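Local coordinates for indole-3-pyruvate decarboxylase (Azospirillum brasilense, PDB 2NXW), which catalyses the thiamine diphosphate- and metal-dependent decarboxylation of indole-3-pyruvate to indole-3-acetaldehyde and carbon dioxide, a step of auxin biosynthesis, at residues L62-A70 / E458-G466; F73-S82 / F426-V437. All blocks are in the same frame, centred on the assembly; numbering follows the deposited sequence. Where two conformers were deposited one is given.

Contact 1: L62-A70 / E458-G466; sequences LHTLSHEPA and ELGNCRRLG. With TPP (thiamine diphosphate), chain I.
The carboxylate of Glu458 is gripped by two successive backbone N-H groups of the turn at Ser66 and His67. Ser66 N gives the straighter bond, 2.9 Å to Glu458 OE1 with an N-H...O angle of 163°, received on the syn lone pair of Glu458 OE1; His67 N meets Glu458 OE2 in a weak, bent bond. A bend at chi2 (-70°) brings the carboxylate of Glu458 back to this turn. A water adds a third link, donating to Glu458 OE2 and accepting weakly from Ala70 N, in the first turn of the helix for which His67 is the N-cap residue.

Side-chain hydrogen bonding continues at Asn461, whose ND2 donates to Ser66 OG at 2.9 Å with that oxygen almost in its amide plane. The same ND2 also donates to Glu458 O at 3.2 Å, fixing the rotation of the amide. Ser66 OG has a further hydrogen-bond partner, Gln453 of the second subunit.

Van der Waals packing surrounds this network. The methyl of Ala70 lies against the carboxylate, its CB 3.3 Å from Glu458 CD. On the strand side, Leu465 splits its branches: CD2 approaches His63 CB at 3.5 Å, and CD1 meets Leu65 CD2 at 4.0 Å.

Glu68, next after the gripped turn, sets OE2 2.6 Å from N1' of a thiamine diphosphate that is hydrogen-bonded to backbone atoms of the second subunit. This is the glutamate-aminopyrimidine pairing characteristic of thiamine diphosphate enzymes, with the active site at a subunit interface. The two N-H donors and the nearby helix N-terminus would probably stabilise negative charge on Glu458. Its bonds and that of Asn461 tie down Ser66 and His67, immediately before Glu68, which probably helps to position it.

Contact 2: F73-S82 / F426-V437; sequences FAADAAARYS and FGVPAGIGAQCV
With chi1 at 178°, Phe426 swings its ring trans to the main-chain nitrogen and directs an edge at the face of Phe73, in an offset edge-to-face pair with planes at 77°. The rings sit at one end of a close helix-helix packing between the N-terminal and C-terminal cofactor-binding domains: the segments 73-82 and 427-437 cross at -50° with their axes only 7.1 Å apart. Phe426 CA sits almost centrally over the face of Phe73, a CH-pi contact of 3.8 Å to the centroid.

One turn after Asp76, Arg80 turns a guanidinium face to the same Phe426 ring, whose CZ lies 4.0 Å above the guanidinium plane, over its centre. Asp76 holds that group from within its own helix, Arg80 NH2 donating to Asp76 OD2 at 2.9 Å; the OD1 side of the salt bridge, where Ser111 also bonds, is less certain. Glu109 is a second acidic partner of Arg80.

At the other end Tyr81 CD2 lies 4.0 Å from Val437 CG2. Between the two ends, small residues let the backbones close in: Ala77 CB reaches Ala430 CB at 3.7 Å, and Gly433, without a side chain, brings its CA to 3.7 Å from Ala74 O.

Overall arrangement
Both contacts join the N-terminal to the C-terminal cofactor-binding domain, and their centres lie about 11 Å apart. Along the chain the order is 62-70, 73-82, 426-437, 458-466, so the pairing of contact 2 falls within that of contact 1. Helix 68-82 serves both: residues 68-70 fall in contact 1, 73-82 in contact 2. Ile432 bridges them by packing on Glu458 and Leu465, as does Leu65 on Ala74. Strand 62-64 ends the N-terminal parallel sheet, and the helix following it packs against the C-terminal domain. The interface thus runs from the deeper helix packing up to the turn just before the cofactor-binding Glu68, beside the second subunit.

Contact 1: L62-A70 / E458-G466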
loop_
_atom_site.group_PDB
_atom_site.type_symbol
_atom_site.label_atom_id
_atom_site.label_comp_id
_atom_site.label_asym_id
_atom_site.label_seq_id
_atom_site.Cartn_x
_atom_site.Cartn_y
_atom_site.Cartn_z
ATOM N N LEU A 62 -30.831 -12.452 24.152
ATOM C CA LEU A 62 -30.324 -11.141 23.752
ATOM C C LEU A 62 -29.821 -10.349 24.954
ATOM O O LEU A 62 -30.589 -10.027 25.859
ATOM C CB LEU A 62 -31.428 -10.358 23.032
ATOM C CG LEU A 62 -31.133 -8.916 22.608
ATOM C CD1 LEU A 62 -30.047 -8.896 21.541
ATOM C CD2 LEU A 62 -32.414 -8.281 22.070
ATOM N N HIS A 63 -28.526 -10.031 24.948
ATOM C CA HIS A 63 -27.912 -9.293 26.046
ATOM C C HIS A 63 -27.350 -7.970 25.576
ATOM O O HIS A 63 -26.481 -7.938 24.701
ATOM C CB HIS A 63 -26.763 -10.099 26.656
ATOM C CG HIS A 63 -27.166 -11.450 27.145
ATOM N ND1 HIS A 63 -28.269 -11.647 27.950
ATOM C CD2 HIS A 63 -26.610 -12.669 26.956
ATOM C CE1 HIS A 63 -28.375 -12.933 28.234
ATOM N NE2 HIS A 63 -27.384 -13.576 27.646
ATOM N N THR A 64 -27.833 -6.874 26.143
ATOM C CA THR A 64 -27.283 -5.585 25.753
ATOM C C THR A 64 -26.225 -5.156 26.752
ATOM O O THR A 64 -26.200 -5.612 27.903
ATOM C CB THR A 64 -28.368 -4.491 25.642
ATOM O OG1 THR A 64 -29.018 -4.302 26.907
ATOM C CG2 THR A 64 -29.399 -4.888 24.587
ATOM N N LEU A 65 -25.311 -4.319 26.282
ATOM C CA LEU A 65 -24.264 -3.791 27.136
ATOM C C LEU A 65 -24.264 -2.277 26.980
ATOM O O LEU A 65 -25.092 -1.726 26.261
ATOM C CB LEU A 65 -22.920 -4.418 26.757
ATOM C CG LEU A 65 -22.905 -5.904 27.154
ATOM C CD1 LEU A 65 -21.685 -6.597 26.600
ATOM C CD2 LEU A 65 -22.934 -6.017 28.678
ATOM N N SER A 66 -23.357 -1.595 27.663
ATOM C CA SER A 66 -23.314 -0.147 27.611
ATOM C C SER A 66 -22.592 0.478 26.430
ATOM O O SER A 66 -23.070 1.454 25.848
ATOM C CB SER A 66 -22.650 0.391 28.880
ATOM O OG SER A 66 -23.369 0.008 30.045
ATOM N N HIS A 67 -21.441 -0.090 26.092
ATOM C CA HIS A 67 -20.563 0.469 25.052
ATOM C C HIS A 67 -20.127 -0.651 24.104
ATOM O O HIS A 67 -19.900 -1.777 24.549
ATOM C CB HIS A 67 -19.362 1.094 25.785
ATOM C CG HIS A 67 -18.674 2.200 25.047
ATOM N ND1 HIS A 67 -17.456 2.704 25.459
ATOM C CD2 HIS A 67 -19.041 2.932 23.967
ATOM C CE1 HIS A 67 -17.104 3.697 24.660
ATOM N NE2 HIS A 67 -18.047 3.859 23.750
ATOM N N GLU A 68 -19.995 -0.344 22.808
ATOM C CA GLU A 68 -19.648 -1.389 21.837
ATOM C C GLU A 68 -18.374 -2.193 22.101
ATOM O O GLU A 68 -18.321 -3.376 21.755
ATOM C CB GLU A 68 -19.635 -0.836 20.404
ATOM C CG GLU A 68 -21.033 -0.539 19.840
ATOM C CD GLU A 68 -21.619 0.796 20.267
ATOM O OE1 GLU A 68 -20.939 1.589 20.958
ATOM O OE2 GLU A 68 -22.787 1.067 19.900
ATOM N N PRO A 69 -17.323 -1.579 22.689
ATOM C CA PRO A 69 -16.138 -2.412 22.931
ATOM C C PRO A 69 -16.535 -3.647 23.740
ATOM O O PRO A 69 -16.107 -4.765 23.431
ATOM C CB PRO A 69 -15.214 -1.476 23.719
ATOM C CG PRO A 69 -15.495 -0.149 23.084
ATOM C CD PRO A 69 -17.034 -0.162 22.988
ATOM N N ALA A 70 -17.384 -3.442 24.752
ATOM C CA ALA A 70 -17.843 -4.542 25.598
ATOM C C ALA A 70 -18.688 -5.563 24.827
ATOM O O ALA A 70 -18.666 -6.746 25.141
ATOM C CB ALA A 70 -18.628 -3.987 26.780
ATOM N N GLU A 458 -18.947 -1.532 32.781
ATOM C CA GLU A 458 -19.921 -2.459 32.228
ATOM C C GLU A 458 -20.562 -3.312 33.322
ATOM O O GLU A 458 -21.615 -3.909 33.108
ATOM C CB GLU A 458 -19.270 -3.335 31.165
ATOM C CG GLU A 458 -18.838 -2.568 29.921
ATOM C CD GLU A 458 -20.000 -2.063 29.079
ATOM O OE1 GLU A 458 -21.135 -2.563 29.233
ATOM O OE2 GLU A 458 -19.764 -1.170 28.238
ATOM N N LEU A 459 -19.952 -3.331 34.507
ATOM C CA LEU A 459 -20.504 -4.092 35.622
ATOM C C LEU A 459 -21.897 -3.581 35.994
ATOM O O LEU A 459 -22.665 -4.298 36.643
ATOM C CB LEU A 459 -19.569 -4.014 36.832
ATOM C CG LEU A 459 -18.284 -4.841 36.729
ATOM C CD1 LEU A 459 -17.365 -4.438 37.883
ATOM C CD2 LEU A 459 -18.598 -6.348 36.796
ATOM N N GLY A 460 -22.225 -2.352 35.598
ATOM C CA GLY A 460 -23.550 -1.820 35.890
ATOM C C GLY A 460 -24.664 -2.607 35.207
ATOM O O GLY A 460 -25.854 -2.412 35.509
ATOM N N ASN A 461 -24.299 -3.490 34.283
ATOM C CA ASN A 461 -25.274 -4.315 33.569
ATOM C C ASN A 461 -25.488 -5.684 34.185
ATOM O O ASN A 461 -26.352 -6.433 33.727
ATOM C CB ASN A 461 -24.834 -4.497 32.114
ATOM C CG ASN A 461 -24.815 -3.191 31.360
ATOM O OD1 ASN A 461 -25.859 -2.573 31.147
ATOM N ND2 ASN A 461 -23.619 -2.750 30.957
ATOM N N CYS A 462 -24.728 -6.018 35.220
ATOM C CA CYS A 462 -24.846 -7.338 35.831
ATOM C C CYS A 462 -26.236 -7.714 36.322
ATOM O O CYS A 462 -26.689 -8.838 36.072
ATOM C CB CYS A 462 -23.856 -7.489 36.984
ATOM S SG CYS A 462 -22.135 -7.625 36.451
ATOM N N ARG A 463 -26.918 -6.798 36.999
ATOM C CA ARG A 463 -28.248 -7.132 37.515
ATOM C C ARG A 463 -29.194 -7.533 36.397
ATOM O O ARG A 463 -29.861 -8.573 36.483
ATOM C CB ARG A 463 -28.868 -5.967 38.283
ATOM C CG ARG A 463 -30.185 -6.376 38.978
ATOM C CD ARG A 463 -31.234 -5.263 38.973
ATOM N NE ARG A 463 -31.703 -4.915 37.629
ATOM C CZ ARG A 463 -32.544 -5.643 36.895
ATOM N NH1 ARG A 463 -33.041 -6.788 37.356
ATOM N NH2 ARG A 463 -32.889 -5.223 35.684
ATOM N N ARG A 464 -29.252 -6.735 35.336
ATOM C CA ARG A 464 -30.155 -7.047 34.225
ATOM C C ARG A 464 -29.771 -8.359 33.539
ATOM O O ARG A 464 -30.634 -9.127 33.098
ATOM C CB ARG A 464 -30.136 -5.904 33.205
ATOM C CG ARG A 464 -31.113 -6.084 32.055
ATOM C CD ARG A 464 -31.167 -4.853 31.158
ATOM N NE ARG A 464 -29.906 -4.601 30.465
ATOM C CZ ARG A 464 -28.886 -3.902 30.962
ATOM N NH1 ARG A 464 -28.951 -3.363 32.174
ATOM N NH2 ARG A 464 -27.794 -3.742 30.236
ATOM N N LEU A 465 -28.475 -8.626 33.456
ATOM C CA LEU A 465 -27.984 -9.845 32.831
ATOM C C LEU A 465 -28.116 -11.062 33.748
ATOM O O LEU A 465 -27.953 -12.204 33.307
ATOM C CB LEU A 465 -26.520 -9.663 32.441
ATOM C CG LEU A 465 -26.237 -8.617 31.368
ATOM C CD1 LEU A 465 -24.737 -8.354 31.331
ATOM C CD2 LEU A 465 -26.747 -9.107 30.012
ATOM N N GLY A 466 -28.403 -10.813 35.019
ATOM C CA GLY A 466 -28.559 -11.899 35.975
ATOM C C GLY A 466 -27.273 -12.613 36.339
ATOM O O GLY A 466 -27.275 -13.822 36.554
HETATM N "N1'" TPP I . -23.797 3.399 19.428
HETATM C "C2'" TPP I . -23.125 4.523 19.142
HETATM C CM2 TPP I . -21.625 4.580 19.403
HETATM N "N3'" TPP I . -23.753 5.587 18.637
HETATM C "C4'" TPP I . -25.103 5.582 18.394
HETATM N "N4'" TPP I . -25.696 6.675 17.831
HETATM C "C5'" TPP I . -25.863 4.414 18.723
HETATM C "C6'" TPP I . -25.148 3.315 19.242
HETATM C "C7'" TPP I . -27.412 4.310 18.503
HETATM N N3 TPP I . -28.232 5.304 19.332
HETATM C C2 TPP I . -28.655 6.428 18.750
HETATM S S1 TPP I . -29.577 7.220 19.996
HETATM C C5 TPP I . -29.352 6.020 21.257
HETATM C C4 TPP I . -28.592 5.050 20.617
HETATM C CM4 TPP I . -28.191 3.759 21.349
HETATM C C6 TPP I . -29.888 6.078 22.623
HETATM C C7 TPP I . -29.167 7.161 23.428
HETATM O O7 TPP I . -29.610 6.996 24.755
HETATM P PA TPP I . -29.237 8.233 25.669
HETATM O O1A TPP I . -27.768 8.550 25.660
HETATM O O2A TPP I . -29.689 7.825 27.117
HETATM O O3A TPP I . -30.043 9.591 25.248
HETATM P PB TPP I . -31.681 9.506 24.989
HETATM O O1B TPP I . -32.335 8.778 26.173
HETATM O O2B TPP I . -32.145 10.982 24.930
HETATM O O3B TPP I . -31.994 8.817 23.694
HETATM O O HOH W 1 -29.727 -7.253 28.411
HETATM O O HOH W 2 -17.195 -1.100 26.945
#

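Contact 2: F73-S82 / F426-V437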
loop_
_atom_site.group_PDB
_atom_site.type_symbol
_atom_site.label_atom_id
_atom_site.label_comp_id
_atom_site.label_asym_id
_atom_site.label_seq_id
_atom_site.Cartn_x
_atom_site.Cartn_y
_atom_site.Cartn_z
ATOM N N PHE A 73 -16.011 -7.651 23.094
ATOM C CA PHE A 73 -15.255 -8.452 24.051
ATOM C C PHE A 73 -16.105 -9.572 24.666
ATOM O O PHE A 73 -15.610 -10.684 24.879
ATOM C CB PHE A 73 -14.713 -7.570 25.186
ATOM C CG PHE A 73 -13.654 -6.568 24.758
ATOM C CD1 PHE A 73 -12.602 -6.939 23.915
ATOM C CD2 PHE A 73 -13.673 -5.270 25.273
ATOM C CE1 PHE A 73 -11.581 -6.026 23.596
ATOM C CE2 PHE A 73 -12.660 -4.354 24.967
ATOM C CZ PHE A 73 -11.613 -4.730 24.130
ATOM N N ALA A 74 -17.367 -9.265 24.970
ATOM C CA ALA A 74 -18.269 -10.248 25.560
ATOM C C ALA A 74 -18.537 -11.367 24.556
ATOM O O ALA A 74 -18.511 -12.534 24.925
ATOM C CB ALA A 74 -19.576 -9.583 25.963
ATOM N N ALA A 75 -18.765 -11.006 23.292
ATOM C CA ALA A 75 -19.022 -12.027 22.268
ATOM C C ALA A 75 -17.782 -12.905 22.088
ATOM O O ALA A 75 -17.880 -14.128 21.927
ATOM C CB ALA A 75 -19.399 -11.364 20.946
ATOM N N ASP A 76 -16.607 -12.278 22.097
ATOM C CA ASP A 76 -15.352 -13.002 21.973
ATOM C C ASP A 76 -15.237 -13.977 23.152
ATOM O O ASP A 76 -14.951 -15.158 22.979
ATOM C CB ASP A 76 -14.205 -11.981 21.987
ATOM C CG ASP A 76 -12.837 -12.612 21.809
ATOM O OD1 ASP A 76 -12.731 -13.851 21.693
ATOM O OD2 ASP A 76 -11.852 -11.838 21.778
ATOM N N ALA A 77 -15.462 -13.476 24.364
ATOM C CA ALA A 77 -15.381 -14.319 25.550
ATOM C C ALA A 77 -16.354 -15.495 25.510
ATOM O O ALA A 77 -16.007 -16.593 25.944
ATOM C CB ALA A 77 -15.628 -13.484 26.793
ATOM N N ALA A 78 -17.570 -15.259 25.025
ATOM C CA ALA A 78 -18.565 -16.326 24.926
ATOM C C ALA A 78 -18.083 -17.397 23.951
ATOM O O ALA A 78 -18.251 -18.605 24.191
ATOM C CB ALA A 78 -19.898 -15.757 24.473
ATOM N N ALA A 79 -17.469 -16.961 22.857
ATOM C CA ALA A 79 -16.954 -17.895 21.864
ATOM C C ALA A 79 -15.845 -18.732 22.485
ATOM O O ALA A 79 -15.810 -19.952 22.342
ATOM C CB ALA A 79 -16.417 -17.132 20.652
ATOM N N ARG A 80 -14.938 -18.075 23.200
ATOM C CA ARG A 80 -13.834 -18.780 23.826
ATOM C C ARG A 80 -14.311 -19.727 24.914
ATOM O O ARG A 80 -13.785 -20.831 25.054
ATOM C CB ARG A 80 -12.860 -17.780 24.451
ATOM C CG ARG A 80 -12.198 -16.863 23.455
ATOM C CD ARG A 80 -11.122 -16.014 24.129
ATOM N NE ARG A 80 -10.768 -14.866 23.308
ATOM C CZ ARG A 80 -9.608 -14.222 23.379
ATOM N NH1 ARG A 80 -8.669 -14.627 24.226
ATOM N NH2 ARG A 80 -9.402 -13.155 22.624
ATOM N N TYR A 81 -15.303 -19.297 25.687
ATOM C CA TYR A 81 -15.794 -20.102 26.789
ATOM C C TYR A 81 -16.308 -21.470 26.360
ATOM O O TYR A 81 -15.992 -22.481 26.991
ATOM C CB TYR A 81 -16.906 -19.358 27.539
ATOM C CG TYR A 81 -17.299 -20.030 28.842
ATOM C CD1 TYR A 81 -16.616 -19.750 30.030
ATOM C CD2 TYR A 81 -18.315 -20.986 28.877
ATOM C CE1 TYR A 81 -16.935 -20.412 31.225
ATOM C CE2 TYR A 81 -18.638 -21.652 30.061
ATOM C CZ TYR A 81 -17.942 -21.360 31.231
ATOM O OH TYR A 81 -18.233 -22.030 32.397
ATOM N N SER A 82 -17.082 -21.493 25.280
ATOM C CA SER A 82 -17.681 -22.735 24.791
ATOM C C SER A 82 -17.100 -23.258 23.478
ATOM O O SER A 82 -17.648 -24.203 22.897
ATOM C CB SER A 82 -19.191 -22.528 24.632
ATOM O OG SER A 82 -19.798 -22.169 25.865
ATOM N N PHE A 426 -10.422 -5.638 27.799
ATOM C CA PHE A 426 -11.016 -6.960 27.619
ATOM C C PHE A 426 -11.576 -7.603 28.893
ATOM O O PHE A 426 -12.612 -8.269 28.861
ATOM C CB PHE A 426 -9.925 -7.881 27.045
ATOM C CG PHE A 426 -10.344 -9.312 26.844
ATOM C CD1 PHE A 426 -10.912 -9.713 25.645
ATOM C CD2 PHE A 426 -10.108 -10.273 27.824
ATOM C CE1 PHE A 426 -11.236 -11.055 25.414
ATOM C CE2 PHE A 426 -10.429 -11.620 27.603
ATOM C CZ PHE A 426 -10.988 -12.015 26.405
ATOM N N GLY A 427 -10.887 -7.381 30.006
ATOM C CA GLY A 427 -11.206 -8.057 31.253
ATOM C C GLY A 427 -12.607 -8.149 31.803
ATOM O O GLY A 427 -13.186 -9.244 31.888
ATOM N N VAL A 428 -13.142 -7.015 32.215
ATOM C CA VAL A 428 -14.476 -7.003 32.792
ATOM C C VAL A 428 -15.526 -7.471 31.778
ATOM O O VAL A 428 -16.338 -8.335 32.095
ATOM C CB VAL A 428 -14.783 -5.608 33.390
ATOM C CG1 VAL A 428 -16.264 -5.473 33.719
ATOM C CG2 VAL A 428 -13.955 -5.421 34.682
ATOM N N PRO A 429 -15.525 -6.925 30.549
ATOM C CA PRO A 429 -16.516 -7.373 29.560
ATOM C C PRO A 429 -16.390 -8.859 29.246
ATOM O O PRO A 429 -17.394 -9.520 28.982
ATOM C CB PRO A 429 -16.211 -6.525 28.337
ATOM C CG PRO A 429 -15.675 -5.245 28.933
ATOM C CD PRO A 429 -14.839 -5.695 30.102
ATOM N N ALA A 430 -15.170 -9.394 29.254
ATOM C CA ALA A 430 -14.995 -10.817 28.967
ATOM C C ALA A 430 -15.578 -11.635 30.120
ATOM O O ALA A 430 -16.218 -12.662 29.892
ATOM C CB ALA A 430 -13.517 -11.147 28.771
ATOM N N GLY A 431 -15.358 -11.191 31.355
ATOM C CA GLY A 431 -15.917 -11.912 32.486
ATOM C C GLY A 431 -17.432 -11.911 32.383
ATOM O O GLY A 431 -18.087 -12.910 32.687
ATOM N N ILE A 432 -17.990 -10.786 31.955
ATOM C CA ILE A 432 -19.439 -10.661 31.808
ATOM C C ILE A 432 -19.949 -11.582 30.692
ATOM O O ILE A 432 -20.926 -12.319 30.880
ATOM C CB ILE A 432 -19.821 -9.183 31.527
ATOM C CG1 ILE A 432 -19.686 -8.368 32.818
ATOM C CG2 ILE A 432 -21.229 -9.095 30.936
ATOM C CD1 ILE A 432 -19.719 -6.864 32.604
ATOM N N GLY A 433 -19.287 -11.562 29.539
ATOM C CA GLY A 433 -19.722 -12.408 28.437
ATOM C C GLY A 433 -19.644 -13.880 28.792
ATOM O O GLY A 433 -20.568 -14.663 28.513
ATOM N N ALA A 434 -18.539 -14.273 29.415
ATOM C CA ALA A 434 -18.369 -15.662 29.797
ATOM C C ALA A 434 -19.433 -16.062 30.805
ATOM O O ALA A 434 -20.056 -17.117 30.662
ATOM C CB ALA A 434 -16.972 -15.893 30.385
ATOM N N GLN A 435 -19.676 -15.237 31.819
ATOM C CA GLN A 435 -20.671 -15.642 32.801
ATOM C C GLN A 435 -22.084 -15.685 32.209
ATOM O O GLN A 435 -22.919 -16.475 32.657
ATOM C CB GLN A 435 -20.599 -14.760 34.059
ATOM C CG GLN A 435 -21.396 -15.404 35.215
ATOM C CD GLN A 435 -21.008 -14.952 36.613
ATOM O OE1 GLN A 435 -21.808 -15.089 37.560
ATOM N NE2 GLN A 435 -19.799 -14.438 36.772
ATOM N N CYS A 436 -22.363 -14.870 31.194
ATOM C CA CYS A 436 -23.695 -14.919 30.588
ATOM C C CYS A 436 -23.968 -16.297 29.988
ATOM O O CYS A 436 -25.125 -16.725 29.935
ATOM C CB CYS A 436 -23.856 -13.861 29.492
ATOM S SG CYS A 436 -24.130 -12.187 30.105
ATOM N N VAL A 437 -22.926 -16.993 29.546
ATOM C CA VAL A 437 -23.115 -18.312 28.942
ATOM C C VAL A 437 -22.606 -19.475 29.788
ATOM O O VAL A 437 -22.624 -20.619 29.337
ATOM C CB VAL A 437 -22.444 -18.380 27.530
ATOM C CG1 VAL A 437 -23.017 -17.280 26.637
ATOM C CG2 VAL A 437 -20.914 -18.256 27.633
#